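Local coordinates for protein enoyl-CoA hydratase subunit I (Geobacillus kaustophilus, PDB 2PBP) that probably acts as an enoyl-CoA hydratase, a lyase of the crotonase superfamily that adds water to the double bond of 2-enoyl-CoA thioesters, at residues Arg206-Lys209 against Glu210-Lys214; Met191-Ala194 against Gly195-Glu199. One frame throughout, in Å; residues are numbered along the deposited sequence.

Contact 1 of 2, residues Arg206-Lys209 against Glu210-Lys214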
loop_
_atom_site.group_PDB
_atom_site.type_symbol
_atom_site.label_atom_id
_atom_site.label_comp_id
_atom_site.label_asym_id
_atom_site.label_seq_id
_atom_site.Cartn_x
_atom_site.Cartn_y
_atom_site.Cartn_z
ATOM N N ARG A 206 -13.022 5.238 5.024
ATOM C CA ARG A 206 -12.889 4.655 6.354
ATOM C C ARG A 206 -12.449 3.193 6.303
ATOM O O ARG A 206 -11.488 2.802 6.970
ATOM C CB ARG A 206 -14.230 4.765 7.084
ATOM C CG ARG A 206 -14.292 4.193 8.500
ATOM C CD ARG A 206 -15.761 4.137 8.920
ATOM N NE ARG A 206 -16.010 3.666 10.280
ATOM C CZ ARG A 206 -15.924 4.424 11.368
ATOM N NH1 ARG A 206 -15.581 5.702 11.267
ATOM N NH2 ARG A 206 -16.232 3.916 12.558
ATOM N N LEU A 207 -13.150 2.389 5.510
ATOM C CA LEU A 207 -12.828 0.971 5.402
ATOM C C LEU A 207 -11.538 0.697 4.632
ATOM O O LEU A 207 -10.872 -0.313 4.868
ATOM C CB LEU A 207 -14.010 0.207 4.793
ATOM C CG LEU A 207 -15.064 -0.220 5.833
ATOM C CD1 LEU A 207 -15.492 0.980 6.674
ATOM C CD2 LEU A 207 -16.265 -0.847 5.136
ATOM N N ILE A 208 -11.184 1.586 3.708
ATOM C CA ILE A 208 -9.937 1.424 2.964
ATOM C C ILE A 208 -8.796 1.653 3.950
ATOM O O ILE A 208 -7.804 0.918 3.966
ATOM C CB ILE A 208 -9.812 2.454 1.804
ATOM C CG1 ILE A 208 -10.616 1.976 0.592
ATOM C CG2 ILE A 208 -8.340 2.657 1.447
ATOM C CD1 ILE A 208 -10.202 0.626 -0.052
ATOM N N LYS A 209 -8.947 2.688 4.771
ATOM C CA LYS A 209 -7.941 3.018 5.766
ATOM C C LYS A 209 -7.749 1.845 6.730
ATOM O O LYS A 209 -6.618 1.506 7.079
ATOM C CB LYS A 209 -8.353 4.282 6.531
ATOM C CG LYS A 209 -7.428 4.634 7.685
ATOM C CD LYS A 209 -7.786 5.984 8.298
ATOM C CE LYS A 209 -7.034 6.192 9.601
ATOM N NZ LYS A 209 -7.244 7.559 10.164
ATOM N N GLU A 210 -8.848 1.227 7.159
ATOM C CA GLU A 210 -8.752 0.090 8.072
ATOM C C GLU A 210 -7.970 -1.042 7.421
ATOM O O GLU A 210 -7.125 -1.673 8.056
ATOM C CB GLU A 210 -10.133 -0.446 8.450
ATOM C CG GLU A 210 -11.008 0.503 9.229
ATOM C CD GLU A 210 -12.275 -0.181 9.706
ATOM O OE1 GLU A 210 -12.844 -0.973 8.924
ATOM O OE2 GLU A 210 -12.701 0.074 10.852
ATOM N N ALA A 211 -8.268 -1.304 6.152
ATOM C CA ALA A 211 -7.589 -2.368 5.421
ATOM C C ALA A 211 -6.097 -2.065 5.309
ATOM O O ALA A 211 -5.262 -2.948 5.495
ATOM C CB ALA A 211 -8.204 -2.527 4.032
ATOM N N VAL A 212 -5.762 -0.813 5.005
ATOM C CA VAL A 212 -4.364 -0.426 4.882
ATOM C C VAL A 212 -3.640 -0.587 6.217
ATOM O O VAL A 212 -2.474 -0.977 6.252
ATOM C CB VAL A 212 -4.230 1.033 4.386
ATOM C CG1 VAL A 212 -2.780 1.494 4.483
ATOM C CG2 VAL A 212 -4.709 1.124 2.948
ATOM N N GLN A 213 -4.334 -0.300 7.316
ATOM C CA GLN A 213 -3.734 -0.432 8.639
ATOM C C GLN A 213 -3.333 -1.892 8.863
ATOM O O GLN A 213 -2.279 -2.174 9.429
ATOM C CB GLN A 213 -4.716 -0.009 9.739
ATOM C CG GLN A 213 -5.408 1.342 9.549
ATOM C CD GLN A 213 -4.451 2.499 9.304
ATOM O OE1 GLN A 213 -4.054 2.765 8.166
ATOM N NE2 GLN A 213 -4.078 3.194 10.375
ATOM N N LYS A 214 -4.177 -2.817 8.415
ATOM C CA LYS A 214 -3.893 -4.241 8.567
ATOM C C LYS A 214 -2.750 -4.661 7.638
ATOM O O LYS A 214 -1.923 -5.495 8.002
ATOM C CB LYS A 214 -5.139 -5.079 8.248
ATOM C CG LYS A 214 -6.425 -4.617 8.938
ATOM C CD LYS A 214 -6.269 -4.532 10.449
ATOM C CE LYS A 214 -7.581 -4.138 11.119
ATOM N NZ LYS A 214 -7.393 -3.850 12.569
#
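The carboxylate of Glu210 and the amide of Gln213 are the flat groups here, and each sets one oxygen against the aliphatic part of a neighbour: Glu210 OE1 lies 3.9 Å from Leu207 CG, and Gln213 OE1 is modelled 3.9 Å from Lys209 CG. The fine placing and turn of the glutamine amide are doubtful, because Gln213 CG crowds Lys209 O implausibly and OE1 faces that same carbonyl, acceptor against acceptor. If an alanine stood in place of Gln213, the amide would be gone and this side of the Lys209 stem would probably be less covered. Leu207 and Glu210 run alongside each other and point the same way. The glutamate CG stands beside its own backbone N (chi1 -64°) and the chain then runs out straight, which carries CG past Arg206 O at 3.3 Å and the carboxylate on beyond it. OE1 accepts a hydrogen bond from Asn230, and OE2 forms a salt bridge with Lys95. The next face of the helix is apolar, with Ile208 CG2 4.2 Å from Val212 CG2; both residues pack on the second subunit, against its Met138 and Thr148. Beneath run i to i+4 backbone bonds, among them Val212 N to Ile208 O at 2.9 Å. Lys209 NZ is held by a salt bridge to Asp118 and by the carbonyls of Val94 and Thr96, which would be expected to keep this buried lysine protonated. Charged ends thus hold the helix to its own subunit, while its apolar side faces the second.

Contact 2 of 2, residues Met191-Ala194 against Gly195-Glu199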
loop_
_atom_site.group_PDB
_atom_site.type_symbol
_atom_site.label_atom_id
_atom_site.label_comp_id
_atom_site.label_asym_id
_atom_site.label_seq_id
_atom_site.Cartn_x
_atom_site.Cartn_y
_atom_site.Cartn_z
ATOM N N MET A 191 -6.066 22.182 2.465
ATOM C CA MET A 191 -7.520 22.262 2.533
ATOM C C MET A 191 -8.168 21.854 1.211
ATOM O O MET A 191 -9.268 21.299 1.197
ATOM C CB MET A 191 -7.960 23.674 2.924
ATOM C CG MET A 191 -7.585 24.056 4.350
ATOM S SD MET A 191 -8.239 22.893 5.577
ATOM C CE MET A 191 -10.006 23.187 5.409
ATOM N N ARG A 192 -7.493 22.132 0.102
ATOM C CA ARG A 192 -8.029 21.751 -1.196
ATOM C C ARG A 192 -8.041 20.229 -1.282
ATOM O O ARG A 192 -9.014 19.627 -1.739
ATOM C CB ARG A 192 -7.174 22.332 -2.322
ATOM C CG ARG A 192 -7.668 21.978 -3.710
ATOM C CD ARG A 192 -7.035 22.875 -4.762
ATOM N NE ARG A 192 -7.335 24.283 -4.515
ATOM C CZ ARG A 192 -6.432 25.187 -4.151
ATOM N NH1 ARG A 192 -5.164 24.834 -3.989
ATOM N NH2 ARG A 192 -6.796 26.446 -3.944
ATOM N N LEU A 193 -6.953 19.610 -0.832
ATOM C CA LEU A 193 -6.836 18.157 -0.842
ATOM C C LEU A 193 -7.891 17.537 0.074
ATOM O O LEU A 193 -8.573 16.581 -0.304
ATOM C CB LEU A 193 -5.439 17.732 -0.376
ATOM C CG LEU A 193 -5.228 16.234 -0.145
ATOM C CD1 LEU A 193 -5.435 15.472 -1.450
ATOM C CD2 LEU A 193 -3.826 15.997 0.403
ATOM N N ALA A 194 -8.022 18.090 1.277
ATOM C CA ALA A 194 -8.995 17.591 2.243
ATOM C C ALA A 194 -10.401 17.747 1.674
ATOM O O ALA A 194 -11.255 16.877 1.855
ATOM C CB ALA A 194 -8.868 18.353 3.559
ATOM N N GLY A 195 -10.629 18.864 0.987
ATOM C CA GLY A 195 -11.923 19.120 0.384
ATOM C C GLY A 195 -12.257 18.054 -0.641
ATOM O O GLY A 195 -13.391 17.569 -0.700
ATOM N N ARG A 196 -11.272 17.682 -1.452
ATOM C CA ARG A 196 -11.484 16.656 -2.464
ATOM C C ARG A 196 -11.779 15.310 -1.808
ATOM O O ARG A 196 -12.657 14.576 -2.260
ATOM C CB ARG A 196 -10.263 16.536 -3.378
ATOM C CG ARG A 196 -10.131 17.675 -4.379
ATOM C CD ARG A 196 -9.223 17.277 -5.533
ATOM N NE ARG A 196 -7.811 17.246 -5.165
ATOM C CZ ARG A 196 -7.002 18.301 -5.218
ATOM N NH1 ARG A 196 -7.464 19.474 -5.628
ATOM N NH2 ARG A 196 -5.730 18.183 -4.865
ATOM N N LEU A 197 -11.047 14.985 -0.745
ATOM C CA LEU A 197 -11.275 13.722 -0.045
ATOM C C LEU A 197 -12.659 13.731 0.611
ATOM O O LEU A 197 -13.322 12.699 0.686
ATOM C CB LEU A 197 -10.189 13.487 1.013
ATOM C CG LEU A 197 -8.789 13.161 0.481
ATOM C CD1 LEU A 197 -7.785 13.160 1.623
ATOM C CD2 LEU A 197 -8.807 11.800 -0.208
ATOM N N ALA A 198 -13.097 14.901 1.071
ATOM C CA ALA A 198 -14.408 15.020 1.704
ATOM C C ALA A 198 -15.536 14.720 0.711
ATOM O O ALA A 198 -16.668 14.455 1.114
ATOM C CB ALA A 198 -14.584 16.421 2.290
ATOM N N GLU A 199 -15.226 14.769 -0.582
ATOM C CA GLU A 199 -16.223 14.497 -1.620
ATOM C C GLU A 199 -16.292 13.014 -1.972
ATOM O O GLU A 199 -17.173 12.583 -2.719
ATOM C CB GLU A 199 -15.917 15.306 -2.884
ATOM C CG GLU A 199 -16.121 16.801 -2.723
ATOM C CD GLU A 199 -17.560 17.158 -2.410
ATOM O OE1 GLU A 199 -18.434 16.931 -3.277
ATOM O OE2 GLU A 199 -17.820 17.662 -1.296
#
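Four successive i to i+4 bonds, from Gly195 N to Met191 O at the start through Ala198 N to Ala194 O at the end, both 2.8 Å long, carry the helix through this stretch. On the outer face Arg192 and Arg196 pass slantwise over each other, and it is carbon that meets nitrogen: Arg196 NH1 sits 3.2 Å from Arg192 CG and 3.5 Å from Arg192 CD. Arg196 gets there by bending at chi3 (-74°), which lays one face of its guanidinium back over the preceding turn, with Arg192 O and Leu193 CA toward the rim of that face. The two guanidinium planes are 26° apart, but the groups do not stack: Arg192 CZ and Arg196 CZ are 7.0 Å apart. Arg192 ends in salt bridges to Glu189 and Glu188, which probably offset the like charge of its neighbour. Round the helix, Leu193 CG and Leu197 CD1 approach to 4.4 Å, and Leu197 CG rests 3.5 Å from Leu193 O. These leucines also touch strand 119-123, at Val121 and Leu119, and Leu197 reaches Trp161 of the second subunit. The small side chain of Ala194 fits against Val15, Val52 and Val54, while Met191 packs on Val15 and Ile17. With arginines outward and leucine, alanine and methionine inward, this is an amphipathic helix lying on one face of a mixed beta sheet, in keeping with the ClpP/crotonase fold, a spiral of beta-beta-alpha units.

In the fold
Contact 2 comes first along the chain, on helix 186-198, and contact 1 follows on the next helix, 202-217. Their centres are 19 Å apart and their nearest atoms about 9 Å, so the two do not touch. Helix 186-198 still belongs to the layer over the six-stranded sheet. Helix 202-217 turns away from it and lies against helix 220-234, among the helices that close the chain, yet remains anchored to the core through Asp118, just before strand 119-123. Trp161 of the second subunit is common to both contacts. The pair thus marks the passage from sheet core to C-terminal helices, beside the subunit interface.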